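Long-range contacts in cycloserine biosynthesis protein DcsG (Streptomyces lavendulae, PDB 6JIL), which catalyses the ATP- and magnesium-dependent cyclisation of O-ureido-D-serine to the antibiotic D-cycloserine, as a member of the ATP-grasp family: residues Lys137-Cys142 against His171-Pro176; Glu133-Pro138 against Lys145-Tyr150; Leu90-Leu95 against Val267-Leu272. All coordinates share one frame; numbering follows the deposited sequence.

Contact 1. Residues Lys137-Cys142 against His171-Pro176; sequences KPTDGC and HVILQP. With ADP (adenosine-5'-diphosphate), chain G.
Lys137 and Ile173 face each other as an antiparallel hydrogen-bonded pair, and the next pair, Pro138 with Val172, is non-hydrogen-bonded, its CA atoms 4.5 Å apart. The two backbone bonds of the first pair differ in quality: Ile173 N reaches Lys137 O at 2.8 Å and almost straight, whereas Lys137 N to Ile173 O is longer and more bent. One residue past the end of strand 133-138, Thr139 N still donates to His171 O at 2.9 Å, so the pairing outlasts the strand and steers 137-142 out toward the phosphates, where Gly141 and Cys142 border the ADP pocket.

The side chain of Lys137 leaves with CG between its backbone N and carbonyl carbon (chi1 77°) and bends again at chi3, which carries NZ to Gln175 OE1 at 2.6 Å. That oxygen is met from above the amide plane, not along a lone pair. The same NZ also donates to ADP N7 and O1A, each 3.0 Å away, so one ammonium group ties base to alpha-phosphate, and three acceptors fix its position. Gln175 OE1 in turn accepts from ADP N6, and Pro176 O takes a second N6 bond at 3.0 Å; the pair reads the amino group of adenine. Lys137, Gln175 and Pro176 all bind ATP, and a strand lysine joining base to alpha-phosphate beside this adenine-reading edge belongs to the nucleotide cleft of the ATP-grasp fold. Farther along, Thr139 CG2 packs against Ile173 CG1 at 3.4 Å, the two side chains nearly perpendicular, while a water joins Thr139 OG1 to His171 N.

In the sheet, strand 172-176 lies between 133-138 and 109-111. Helix 155-167 covers the Pro138 and Val172 face through Leu165, and on the other face Ile173 touches Lys92.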
loop_
_atom_site.group_PDB
_atom_site.type_symbol
_atom_site.label_atom_id
_atom_site.label_comp_id
_atom_site.label_asym_id
_atom_site.label_seq_id
_atom_site.Cartn_x
_atom_site.Cartn_y
_atom_site.Cartn_z
ATOM N N LYS A 137 -5.834 -2.116 -12.751
ATOM C CA LYS A 137 -4.703 -2.399 -11.883
ATOM C C LYS A 137 -4.913 -3.718 -11.158
ATOM O O LYS A 137 -6.046 -4.102 -10.872
ATOM C CB LYS A 137 -4.548 -1.288 -10.842
ATOM C CG LYS A 137 -5.567 -1.389 -9.717
ATOM C CD LYS A 137 -5.426 -0.289 -8.671
ATOM C CE LYS A 137 -5.972 1.039 -9.160
ATOM N NZ LYS A 137 -6.022 2.052 -8.063
ATOM N N PRO A 138 -3.818 -4.434 -10.869
ATOM C CA PRO A 138 -3.888 -5.709 -10.157
ATOM C C PRO A 138 -4.150 -5.389 -8.690
ATOM O O PRO A 138 -3.730 -4.346 -8.198
ATOM C CB PRO A 138 -2.501 -6.293 -10.375
ATOM C CG PRO A 138 -1.640 -5.065 -10.380
ATOM C CD PRO A 138 -2.431 -4.130 -11.261
ATOM N N THR A 139 -4.851 -6.269 -7.988
ATOM C CA THR A 139 -5.123 -6.019 -6.578
ATOM C C THR A 139 -3.868 -6.254 -5.755
ATOM O O THR A 139 -3.744 -5.751 -4.632
ATOM C CB THR A 139 -6.197 -6.946 -6.042
ATOM O OG1 THR A 139 -5.726 -8.295 -6.120
ATOM C CG2 THR A 139 -7.471 -6.795 -6.842
ATOM N N ASP A 140 -2.944 -7.037 -6.311
ATOM C CA ASP A 140 -1.702 -7.350 -5.617
ATOM C C ASP A 140 -0.468 -6.747 -6.278
ATOM O O ASP A 140 0.327 -7.453 -6.903
ATOM C CB ASP A 140 -1.538 -8.872 -5.460
ATOM C CG ASP A 140 -1.555 -9.623 -6.787
ATOM O OD1 ASP A 140 -1.257 -10.837 -6.772
ATOM O OD2 ASP A 140 -1.869 -9.027 -7.840
ATOM N N GLY A 141 -0.311 -5.431 -6.123
ATOM C CA GLY A 141 0.831 -4.740 -6.696
ATOM C C GLY A 141 1.245 -3.527 -5.883
ATOM O O GLY A 141 0.710 -3.278 -4.804
ATOM N N CYS A 142 2.215 -2.783 -6.405
ATOM C CA CYS A 142 2.715 -1.565 -5.770
ATOM C C CYS A 142 3.624 -0.833 -6.740
ATOM O O CYS A 142 3.952 -1.343 -7.817
ATOM C CB CYS A 142 3.507 -1.881 -4.489
ATOM S SG CYS A 142 5.130 -2.692 -4.725
ATOM N N HIS A 171 -6.208 -10.883 -9.072
ATOM C CA HIS A 171 -7.540 -10.301 -9.173
ATOM C C HIS A 171 -7.276 -8.917 -9.758
ATOM O O HIS A 171 -6.215 -8.345 -9.536
ATOM C CB HIS A 171 -8.195 -10.161 -7.800
ATOM C CG HIS A 171 -8.913 -11.389 -7.341
ATOM N ND1 HIS A 171 -8.261 -12.556 -7.007
ATOM C CD2 HIS A 171 -10.234 -11.630 -7.155
ATOM C CE1 HIS A 171 -9.146 -13.462 -6.633
ATOM N NE2 HIS A 171 -10.351 -12.927 -6.713
ATOM N N VAL A 172 -8.225 -8.380 -10.509
ATOM C CA VAL A 172 -8.048 -7.068 -11.119
ATOM C C VAL A 172 -9.093 -6.092 -10.633
ATOM O O VAL A 172 -10.265 -6.438 -10.492
ATOM C CB VAL A 172 -8.133 -7.155 -12.661
ATOM C CG1 VAL A 172 -7.992 -5.770 -13.282
ATOM C CG2 VAL A 172 -7.045 -8.086 -13.183
ATOM N N ILE A 173 -8.662 -4.867 -10.368
ATOM C CA ILE A 173 -9.572 -3.835 -9.910
ATOM C C ILE A 173 -9.805 -2.805 -11.002
ATOM O O ILE A 173 -8.870 -2.370 -11.668
ATOM C CB ILE A 173 -9.034 -3.135 -8.630
ATOM C CG1 ILE A 173 -9.337 -4.006 -7.411
ATOM C CG2 ILE A 173 -9.673 -1.768 -8.453
ATOM C CD1 ILE A 173 -8.842 -3.434 -6.117
ATOM N N LEU A 174 -11.071 -2.448 -11.195
ATOM C CA LEU A 174 -11.463 -1.447 -12.179
ATOM C C LEU A 174 -12.008 -0.263 -11.394
ATOM O O LEU A 174 -12.870 -0.434 -10.535
ATOM C CB LEU A 174 -12.564 -1.991 -13.099
ATOM C CG LEU A 174 -12.258 -3.234 -13.941
ATOM C CD1 LEU A 174 -13.485 -3.616 -14.762
ATOM C CD2 LEU A 174 -11.079 -2.959 -14.852
ATOM N N GLN A 175 -11.495 0.932 -11.665
ATOM C CA GLN A 175 -11.979 2.125 -10.973
ATOM C C GLN A 175 -12.125 3.281 -11.942
ATOM O O GLN A 175 -11.399 3.378 -12.927
ATOM C CB GLN A 175 -11.008 2.592 -9.875
ATOM C CG GLN A 175 -10.560 1.559 -8.877
ATOM C CD GLN A 175 -9.538 2.117 -7.898
ATOM O OE1 GLN A 175 -8.558 2.744 -8.298
ATOM N NE2 GLN A 175 -9.760 1.886 -6.611
ATOM N N PRO A 176 -13.085 4.172 -11.680
ATOM C CA PRO A 176 -13.220 5.302 -12.592
ATOM C C PRO A 176 -12.015 6.191 -12.307
ATOM O O PRO A 176 -11.514 6.204 -11.185
ATOM C CB PRO A 176 -14.522 5.950 -12.145
ATOM C CG PRO A 176 -14.573 5.631 -10.677
ATOM C CD PRO A 176 -14.150 4.181 -10.662
HETATM P PB ADP G . 0.016 1.284 -6.363
HETATM O O1B ADP G . 0.603 2.738 -5.987
HETATM O O2B ADP G . -0.017 0.403 -5.117
HETATM O O3B ADP G . 0.936 0.640 -7.423
HETATM P PA ADP G . -2.201 2.839 -6.842
HETATM O O1A ADP G . -3.598 2.663 -6.451
HETATM O O2A ADP G . -1.503 3.762 -5.752
HETATM O O3A ADP G . -1.508 1.365 -6.950
HETATM O "O5'" ADP G . -2.170 3.515 -8.302
HETATM C "C5'" ADP G . -0.868 4.043 -8.558
HETATM C "C4'" ADP G . -1.018 5.476 -9.087
HETATM O "O4'" ADP G . -1.935 5.498 -10.204
HETATM C "C3'" ADP G . -1.587 6.400 -8.018
HETATM O "O3'" ADP G . -0.560 6.992 -7.230
HETATM C "C2'" ADP G . -2.386 7.420 -8.833
HETATM O "O2'" ADP G . -1.579 8.535 -9.224
HETATM C "C1'" ADP G . -2.884 6.598 -10.043
HETATM N N9 ADP G . -4.269 6.093 -9.829
HETATM C C8 ADP G . -4.649 4.802 -9.554
HETATM N N7 ADP G . -5.944 4.709 -9.483
HETATM C C5 ADP G . -6.491 5.922 -9.703
HETATM C C6 ADP G . -7.810 6.385 -9.961
HETATM N N6 ADP G . -8.901 5.543 -9.797
HETATM N N1 ADP G . -7.978 7.651 -10.386
HETATM C C2 ADP G . -6.945 8.474 -10.574
HETATM N N3 ADP G . -5.692 8.083 -10.353
HETATM C C4 ADP G . -5.419 6.837 -9.923
HETATM O O HOH W 1 -4.590 -10.829 -6.967
#

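Contact 2. Residues Glu133-Pro138 against Lys145-Tyr150; sequences EFVVKP and KDVQRY. With ADP (adenosine-5'-diphosphate), chain G.
Lys145 and Asp146 meet Pro138 through their backbone oxygens, Asp146 O lying 3.5 Å from Pro138 CD; the Asp146 carboxylate itself turns to Arg164. Val147 sends its two methyls to different partners: CG1 touches Val135 CG1 at 3.8 Å, and CG2 touches Lys137 CB. Val135 CG2 lies 3.8 Å from ADP C6, so these valines form an apolar bed beside the nucleotide. At Gln148 the regular antiparallel pairing begins, with Val136 N to Gln148 O and Gln148 N to Val136 O each 3.0 Å.

Arg149, extended from CG to NE, takes Glu133 side-on: NE reaches OE1 at 2.8 Å and NH2 reaches OE2 at 3.3 Å. Both oxygens are approached from above the carboxylate plane, which is turned 27° from the guanidinium. Tyr150, hydrogen-bonded to Phe134 through the backbone in both directions, lays CB over one face of the Phe134 ring, a CH-pi contact 4.0 Å from the centroid. The rings themselves are near parallel but slid apart and barely overlap.

This hairpin therefore has an aromatic face packed against helix 155-167 and a nucleotide face, where the two-point salt bridge, with Asp182 as a second acidic partner, should balance the guanidinium's charge and limit its rotation.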
loop_
_atom_site.group_PDB
_atom_site.type_symbol
_atom_site.label_atom_id
_atom_site.label_comp_id
_atom_site.label_asym_id
_atom_site.label_seq_id
_atom_site.Cartn_x
_atom_site.Cartn_y
_atom_site.Cartn_z
ATOM N N GLU A 133 -12.881 8.307 -18.031
ATOM C CA GLU A 133 -11.705 7.458 -18.078
ATOM C C GLU A 133 -11.751 6.511 -16.894
ATOM O O GLU A 133 -12.422 6.784 -15.900
ATOM C CB GLU A 133 -10.433 8.316 -18.039
ATOM C CG GLU A 133 -10.322 9.248 -19.236
ATOM C CD GLU A 133 -9.050 10.070 -19.245
ATOM O OE1 GLU A 133 -7.958 9.497 -19.428
ATOM O OE2 GLU A 133 -9.146 11.301 -19.073
ATOM N N PHE A 134 -11.060 5.385 -17.006
ATOM C CA PHE A 134 -11.033 4.415 -15.919
ATOM C C PHE A 134 -9.627 3.877 -15.771
ATOM O O PHE A 134 -8.781 4.115 -16.626
ATOM C CB PHE A 134 -12.024 3.278 -16.185
ATOM C CG PHE A 134 -11.744 2.483 -17.439
ATOM C CD1 PHE A 134 -11.221 1.193 -17.358
ATOM C CD2 PHE A 134 -12.067 2.995 -18.696
ATOM C CE1 PHE A 134 -11.031 0.422 -18.511
ATOM C CE2 PHE A 134 -11.879 2.233 -19.854
ATOM C CZ PHE A 134 -11.363 0.944 -19.761
ATOM N N VAL A 135 -9.366 3.167 -14.680
ATOM C CA VAL A 135 -8.041 2.626 -14.457
ATOM C C VAL A 135 -8.090 1.131 -14.235
ATOM O O VAL A 135 -9.029 0.613 -13.623
ATOM C CB VAL A 135 -7.372 3.282 -13.230
ATOM C CG1 VAL A 135 -5.958 2.730 -13.028
ATOM C CG2 VAL A 135 -7.335 4.784 -13.412
ATOM N N VAL A 136 -7.074 0.444 -14.749
ATOM C CA VAL A 136 -6.949 -0.991 -14.584
ATOM C C VAL A 136 -5.717 -1.226 -13.723
ATOM O O VAL A 136 -4.674 -0.612 -13.931
ATOM C CB VAL A 136 -6.751 -1.722 -15.932
ATOM C CG1 VAL A 136 -6.357 -3.189 -15.674
ATOM C CG2 VAL A 136 -8.035 -1.644 -16.766
ATOM N N LYS A 137 -5.834 -2.116 -12.751
ATOM C CA LYS A 137 -4.703 -2.399 -11.883
ATOM C C LYS A 137 -4.913 -3.718 -11.158
ATOM O O LYS A 137 -6.046 -4.102 -10.872
ATOM C CB LYS A 137 -4.548 -1.288 -10.842
ATOM C CG LYS A 137 -5.567 -1.389 -9.717
ATOM C CD LYS A 137 -5.426 -0.289 -8.671
ATOM C CE LYS A 137 -5.972 1.039 -9.160
ATOM N NZ LYS A 137 -6.022 2.052 -8.063
ATOM N N PRO A 138 -3.818 -4.434 -10.869
ATOM C CA PRO A 138 -3.888 -5.709 -10.157
ATOM C C PRO A 138 -4.150 -5.389 -8.690
ATOM O O PRO A 138 -3.730 -4.346 -8.198
ATOM C CB PRO A 138 -2.501 -6.293 -10.375
ATOM C CG PRO A 138 -1.640 -5.065 -10.380
ATOM C CD PRO A 138 -2.431 -4.130 -11.261
ATOM N N LYS A 145 2.952 -0.696 -10.492
ATOM C CA LYS A 145 3.032 -1.893 -11.330
ATOM C C LYS A 145 1.736 -2.260 -12.068
ATOM O O LYS A 145 0.668 -2.380 -11.467
ATOM C CB LYS A 145 3.482 -3.101 -10.514
ATOM C CG LYS A 145 3.775 -4.303 -11.398
ATOM C CD LYS A 145 4.180 -5.528 -10.612
ATOM C CE LYS A 145 4.658 -6.607 -11.558
ATOM N NZ LYS A 145 5.722 -6.056 -12.452
ATOM N N ASP A 146 1.859 -2.455 -13.375
ATOM C CA ASP A 146 0.742 -2.818 -14.251
ATOM C C ASP A 146 -0.510 -1.975 -14.057
ATOM O O ASP A 146 -1.629 -2.467 -14.216
ATOM C CB ASP A 146 0.396 -4.303 -14.096
ATOM C CG ASP A 146 1.540 -5.212 -14.520
ATOM O OD1 ASP A 146 2.061 -5.033 -15.634
ATOM O OD2 ASP A 146 1.919 -6.112 -13.743
ATOM N N VAL A 147 -0.315 -0.704 -13.722
ATOM C CA VAL A 147 -1.427 0.211 -13.535
ATOM C C VAL A 147 -1.526 1.058 -14.790
ATOM O O VAL A 147 -0.512 1.571 -15.269
ATOM C CB VAL A 147 -1.198 1.138 -12.335
ATOM C CG1 VAL A 147 -2.333 2.127 -12.232
ATOM C CG2 VAL A 147 -1.081 0.320 -11.060
ATOM N N GLN A 148 -2.735 1.201 -15.330
ATOM C CA GLN A 148 -2.923 1.989 -16.543
ATOM C C GLN A 148 -4.230 2.781 -16.596
ATOM O O GLN A 148 -5.237 2.411 -15.986
ATOM C CB GLN A 148 -2.823 1.091 -17.788
ATOM C CG GLN A 148 -1.486 0.371 -17.939
ATOM C CD GLN A 148 -1.309 -0.296 -19.299
ATOM O OE1 GLN A 148 -0.410 -1.122 -19.488
ATOM N NE2 GLN A 148 -2.159 0.068 -20.255
ATOM N N ARG A 149 -4.184 3.866 -17.363
ATOM C CA ARG A 149 -5.300 4.782 -17.558
ATOM C C ARG A 149 -5.890 4.593 -18.958
ATOM O O ARG A 149 -5.153 4.449 -19.934
ATOM C CB ARG A 149 -4.777 6.211 -17.384
ATOM C CG ARG A 149 -5.770 7.319 -17.596
ATOM C CD ARG A 149 -5.070 8.654 -17.406
ATOM N NE ARG A 149 -5.986 9.785 -17.493
ATOM C CZ ARG A 149 -5.691 11.006 -17.066
ATOM N NH1 ARG A 149 -4.507 11.252 -16.524
ATOM N NH2 ARG A 149 -6.587 11.975 -17.162
ATOM N N TYR A 150 -7.215 4.585 -19.054
ATOM C CA TYR A 150 -7.881 4.413 -20.348
ATOM C C TYR A 150 -9.111 5.297 -20.533
ATOM O O TYR A 150 -9.844 5.568 -19.579
ATOM C CB TYR A 150 -8.354 2.962 -20.551
ATOM C CG TYR A 150 -7.295 1.890 -20.439
ATOM C CD1 TYR A 150 -6.956 1.335 -19.201
ATOM C CD2 TYR A 150 -6.645 1.414 -21.577
ATOM C CE1 TYR A 150 -5.990 0.325 -19.105
ATOM C CE2 TYR A 150 -5.689 0.416 -21.496
ATOM C CZ TYR A 150 -5.364 -0.126 -20.265
ATOM O OH TYR A 150 -4.416 -1.119 -20.211
HETATM P PB ADP G . 0.016 1.284 -6.363
HETATM O O1B ADP G . 0.603 2.738 -5.987
HETATM O O2B ADP G . -0.017 0.403 -5.117
HETATM O O3B ADP G . 0.936 0.640 -7.423
HETATM P PA ADP G . -2.201 2.839 -6.842
HETATM O O1A ADP G . -3.598 2.663 -6.451
HETATM O O2A ADP G . -1.503 3.762 -5.752
HETATM O O3A ADP G . -1.508 1.365 -6.950
HETATM O "O5'" ADP G . -2.170 3.515 -8.302
HETATM C "C5'" ADP G . -0.868 4.043 -8.558
HETATM C "C4'" ADP G . -1.018 5.476 -9.087
HETATM O "O4'" ADP G . -1.935 5.498 -10.204
HETATM C "C3'" ADP G . -1.587 6.400 -8.018
HETATM O "O3'" ADP G . -0.560 6.992 -7.230
HETATM C "C2'" ADP G . -2.386 7.420 -8.833
HETATM O "O2'" ADP G . -1.579 8.535 -9.224
HETATM C "C1'" ADP G . -2.884 6.598 -10.043
HETATM N N9 ADP G . -4.269 6.093 -9.829
HETATM C C8 ADP G . -4.649 4.802 -9.554
HETATM N N7 ADP G . -5.944 4.709 -9.483
HETATM C C5 ADP G . -6.491 5.922 -9.703
HETATM C C6 ADP G . -7.810 6.385 -9.961
HETATM N N6 ADP G . -8.901 5.543 -9.797
HETATM N N1 ADP G . -7.978 7.651 -10.386
HETATM C C2 ADP G . -6.945 8.474 -10.574
HETATM N N3 ADP G . -5.692 8.083 -10.353
HETATM C C4 ADP G . -5.419 6.837 -9.923
#

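Contact 3. Residues Leu90-Leu95 against Val267-Leu272; sequences LDKRYL and VLEMEL. With MG (magnesium ion), chain I; MG (magnesium ion), chain H; ADP (adenosine-5'-diphosphate), chain G.
The flat ring of Tyr94 ends in an OH that accepts from the backbone N of Met270, a selenomethionine here, at 2.9 Å; the N-H points straight at it, at 179°. Over one face of the ring lies Lys92 CA, 3.5 Å above the plane and offset toward the rim, and a water sits at its edge in the ring plane. That water accepts from Lys92 NZ, donates to Glu269 OE1 and is also hydrogen-bonded to Tyr94 OH. Tyr94 CG sits between its backbone N and carbonyl carbon (chi1 57°), an orientation that sends the ring toward residues 269-270.

The carboxylate of Glu269 is shared by both magnesium ions. One ion takes both oxygens, OE1 and OE2, at 2.3 Å each, and OE2 also binds the second at 2.2 Å. The doubly held ion is completed in part by Glu271 OE2 and ADP O2B, and the second by O1B and O2A of the diphosphate. Lys92 NZ donates to ADP O2B at 2.9 Å, and lies 3.7 Å from Glu269 OE1. The lysine and the doubly held magnesium thus meet the same phosphate oxygen, an arrangement that would offset its negative charge. Such a two-metal site on acidic side chains of a strand is characteristic of ATP-grasp enzymes. Glu271 also pairs with Arg254, and both are inferred active-site residues.

Beyond the polar site, Leu95 CD2 touches Val267 CG1 at 4.0 Å in a small apolar patch. The contact joins the start of helix 94-100 to strand 265-271, the edge of the five-stranded antiparallel sheet. Strand 252-259 lies beside it, with Val255 touching Val267 and Met270, while helix 227-244 packs on Met270 and helix 83-89 receives Leu272.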
loop_
_atom_site.group_PDB
_atom_site.type_symbol
_atom_site.label_atom_id
_atom_site.label_comp_id
_atom_site.label_asym_id
_atom_site.label_seq_id
_atom_site.Cartn_x
_atom_site.Cartn_y
_atom_site.Cartn_z
ATOM N N LEU A 90 -1.861 -7.049 1.473
ATOM C CA LEU A 90 -1.223 -7.166 0.163
ATOM C C LEU A 90 -2.190 -7.423 -0.981
ATOM O O LEU A 90 -1.792 -7.922 -2.033
ATOM C CB LEU A 90 -0.162 -8.266 0.179
ATOM C CG LEU A 90 1.193 -7.857 0.755
ATOM C CD1 LEU A 90 1.005 -7.370 2.160
ATOM C CD2 LEU A 90 2.157 -9.033 0.712
ATOM N N ASP A 91 -3.459 -7.085 -0.779
ATOM C CA ASP A 91 -4.479 -7.273 -1.811
ATOM C C ASP A 91 -5.497 -6.145 -1.715
ATOM O O ASP A 91 -6.255 -6.065 -0.750
ATOM C CB ASP A 91 -5.164 -8.630 -1.640
ATOM C CG ASP A 91 -6.205 -8.906 -2.717
ATOM O OD1 ASP A 91 -6.545 -10.093 -2.915
ATOM O OD2 ASP A 91 -6.697 -7.950 -3.355
ATOM N N LYS A 92 -5.507 -5.280 -2.724
ATOM C CA LYS A 92 -6.397 -4.126 -2.744
ATOM C C LYS A 92 -7.880 -4.427 -2.578
ATOM O O LYS A 92 -8.705 -3.514 -2.562
ATOM C CB LYS A 92 -6.159 -3.303 -4.010
ATOM C CG LYS A 92 -4.882 -2.465 -3.952
ATOM C CD LYS A 92 -4.659 -1.701 -5.253
ATOM C CE LYS A 92 -3.499 -0.721 -5.139
ATOM N NZ LYS A 92 -2.236 -1.401 -4.746
ATOM N N ARG A 93 -8.221 -5.703 -2.449
ATOM C CA ARG A 93 -9.609 -6.072 -2.233
ATOM C C ARG A 93 -10.039 -5.573 -0.850
ATOM O O ARG A 93 -11.220 -5.612 -0.505
ATOM C CB ARG A 93 -9.781 -7.587 -2.341
ATOM C CG ARG A 93 -9.792 -8.072 -3.780
ATOM C CD ARG A 93 -9.300 -9.490 -3.896
ATOM N NE ARG A 93 -10.124 -10.428 -3.147
ATOM C CZ ARG A 93 -9.739 -11.661 -2.841
ATOM N NH1 ARG A 93 -8.541 -12.088 -3.224
ATOM N NH2 ARG A 93 -10.542 -12.461 -2.149
ATOM N N TYR A 94 -9.081 -5.086 -0.064
ATOM C CA TYR A 94 -9.408 -4.562 1.258
ATOM C C TYR A 94 -10.265 -3.296 1.118
ATOM O O TYR A 94 -10.904 -2.859 2.075
ATOM C CB TYR A 94 -8.123 -4.274 2.069
ATOM C CG TYR A 94 -7.157 -3.305 1.408
ATOM C CD1 TYR A 94 -7.517 -1.973 1.180
ATOM C CD2 TYR A 94 -5.915 -3.735 0.949
ATOM C CE1 TYR A 94 -6.670 -1.104 0.503
ATOM C CE2 TYR A 94 -5.058 -2.870 0.267
ATOM C CZ TYR A 94 -5.444 -1.560 0.042
ATOM O OH TYR A 94 -4.638 -0.715 -0.684
ATOM N N LEU A 95 -10.290 -2.707 -0.075
ATOM C CA LEU A 95 -11.095 -1.500 -0.296
ATOM C C LEU A 95 -12.591 -1.762 -0.109
ATOM O O LEU A 95 -13.345 -0.847 0.208
ATOM C CB LEU A 95 -10.861 -0.925 -1.698
ATOM C CG LEU A 95 -9.505 -0.275 -1.990
ATOM C CD1 LEU A 95 -9.438 0.058 -3.459
ATOM C CD2 LEU A 95 -9.310 0.981 -1.144
ATOM N N VAL A 267 -10.284 7.170 0.135
ATOM C CA VAL A 267 -9.122 6.309 0.073
ATOM C C VAL A 267 -8.839 5.821 -1.342
ATOM O O VAL A 267 -9.743 5.374 -2.044
ATOM C CB VAL A 267 -9.304 5.092 0.996
ATOM C CG1 VAL A 267 -8.092 4.180 0.906
ATOM C CG2 VAL A 267 -9.523 5.559 2.429
ATOM N N LEU A 268 -7.576 5.934 -1.750
ATOM C CA LEU A 268 -7.108 5.489 -3.059
ATOM C C LEU A 268 -6.593 4.088 -2.778
ATOM O O LEU A 268 -7.017 3.115 -3.388
ATOM C CB LEU A 268 -5.940 6.359 -3.526
ATOM C CG LEU A 268 -5.396 6.302 -4.960
ATOM C CD1 LEU A 268 -3.958 6.813 -4.936
ATOM C CD2 LEU A 268 -5.443 4.912 -5.530
ATOM N N GLU A 269 -5.647 4.012 -1.847
ATOM C CA GLU A 269 -5.065 2.752 -1.424
ATOM C C GLU A 269 -4.512 2.949 -0.020
ATOM O O GLU A 269 -4.347 4.080 0.444
ATOM C CB GLU A 269 -3.954 2.297 -2.376
ATOM C CG GLU A 269 -2.632 3.030 -2.234
ATOM C CD GLU A 269 -1.457 2.157 -2.635
ATOM O OE1 GLU A 269 -1.385 1.015 -2.141
ATOM O OE2 GLU A 269 -0.609 2.608 -3.432
HETATM N N MSE A 270 -4.230 1.842 0.652
HETATM C CA MSE A 270 -3.724 1.870 2.015
HETATM C C MSE A 270 -2.671 0.783 2.175
HETATM O O MSE A 270 -2.866 -0.340 1.719
HETATM C CB MSE A 270 -4.890 1.644 2.978
HETATM C CG MSE A 270 -4.511 1.244 4.381
HETATM SE SE MSE A 270 -6.092 0.911 5.472
HETATM C CE MSE A 270 -5.826 2.294 6.782
ATOM N N GLU A 271 -1.548 1.121 2.806
ATOM C CA GLU A 271 -0.463 0.158 3.013
ATOM C C GLU A 271 -0.147 -0.064 4.487
ATOM O O GLU A 271 0.317 0.842 5.190
ATOM C CB GLU A 271 0.789 0.611 2.253
ATOM C CG GLU A 271 0.687 0.357 0.756
ATOM C CD GLU A 271 1.804 1.004 -0.030
ATOM O OE1 GLU A 271 2.978 0.878 0.368
ATOM O OE2 GLU A 271 1.506 1.638 -1.053
ATOM N N LEU A 272 -0.381 -1.289 4.941
ATOM C CA LEU A 272 -0.169 -1.643 6.335
ATOM C C LEU A 272 0.915 -2.680 6.571
ATOM O O LEU A 272 1.379 -2.852 7.701
ATOM C CB LEU A 272 -1.483 -2.155 6.913
ATOM C CG LEU A 272 -2.666 -1.261 6.548
ATOM C CD1 LEU A 272 -3.936 -1.850 7.108
ATOM C CD2 LEU A 272 -2.429 0.148 7.080
HETATM MG MG MG I . 0.768 0.863 -2.997
HETATM MG MG MG H . 0.121 4.468 -4.455
HETATM P PB ADP G . 0.016 1.284 -6.363
HETATM O O1B ADP G . 0.603 2.738 -5.987
HETATM O O2B ADP G . -0.017 0.403 -5.117
HETATM O O3B ADP G . 0.936 0.640 -7.423
HETATM P PA ADP G . -2.201 2.839 -6.842
HETATM O O1A ADP G . -3.598 2.663 -6.451
HETATM O O2A ADP G . -1.503 3.762 -5.752
HETATM O O3A ADP G . -1.508 1.365 -6.950
HETATM O "O5'" ADP G . -2.170 3.515 -8.302
HETATM C "C5'" ADP G . -0.868 4.043 -8.558
HETATM C "C4'" ADP G . -1.018 5.476 -9.087
HETATM O "O4'" ADP G . -1.935 5.498 -10.204
HETATM C "C3'" ADP G . -1.587 6.400 -8.018
HETATM O "O3'" ADP G . -0.560 6.992 -7.230
HETATM C "C2'" ADP G . -2.386 7.420 -8.833
HETATM O "O2'" ADP G . -1.579 8.535 -9.224
HETATM C "C1'" ADP G . -2.884 6.598 -10.043
HETATM N N9 ADP G . -4.269 6.093 -9.829
HETATM C C8 ADP G . -4.649 4.802 -9.554
HETATM N N7 ADP G . -5.944 4.709 -9.483
HETATM C C5 ADP G . -6.491 5.922 -9.703
HETATM C C6 ADP G . -7.810 6.385 -9.961
HETATM N N6 ADP G . -8.901 5.543 -9.797
HETATM N N1 ADP G . -7.978 7.651 -10.386
HETATM C C2 ADP G . -6.945 8.474 -10.574
HETATM N N3 ADP G . -5.692 8.083 -10.353
HETATM C C4 ADP G . -5.419 6.837 -9.923
HETATM O O HOH W 2 -2.265 -1.418 -1.504
HETATM O O HOH W 3 1.378 5.533 -6.245
HETATM O O HOH W 4 -0.726 6.117 -3.054
HETATM O O HOH W 5 0.804 -1.433 -2.953
#

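From the N terminus, residues 90-95 come first and meet 267-272 only after 171 intervening residues, so contact 3 closes the widest loop and encloses the other two. Within it, strand 133-138 opens both remaining contacts: contact 2 closes the short hairpin to 145-150, and contact 1 spans helix 155-167 before returning at 171-176, with 145-150 lying between its two segments. They share Lys137 and Pro138 and put three adjacent strands into one four-stranded sheet. Contact 3 ties the turn before helix 94-100 to an outer strand of the five-stranded sheet, yet Lys92 touches Thr139 and Ile173 of contact 1. Between the two sheets lies ADP, which all three contacts reach.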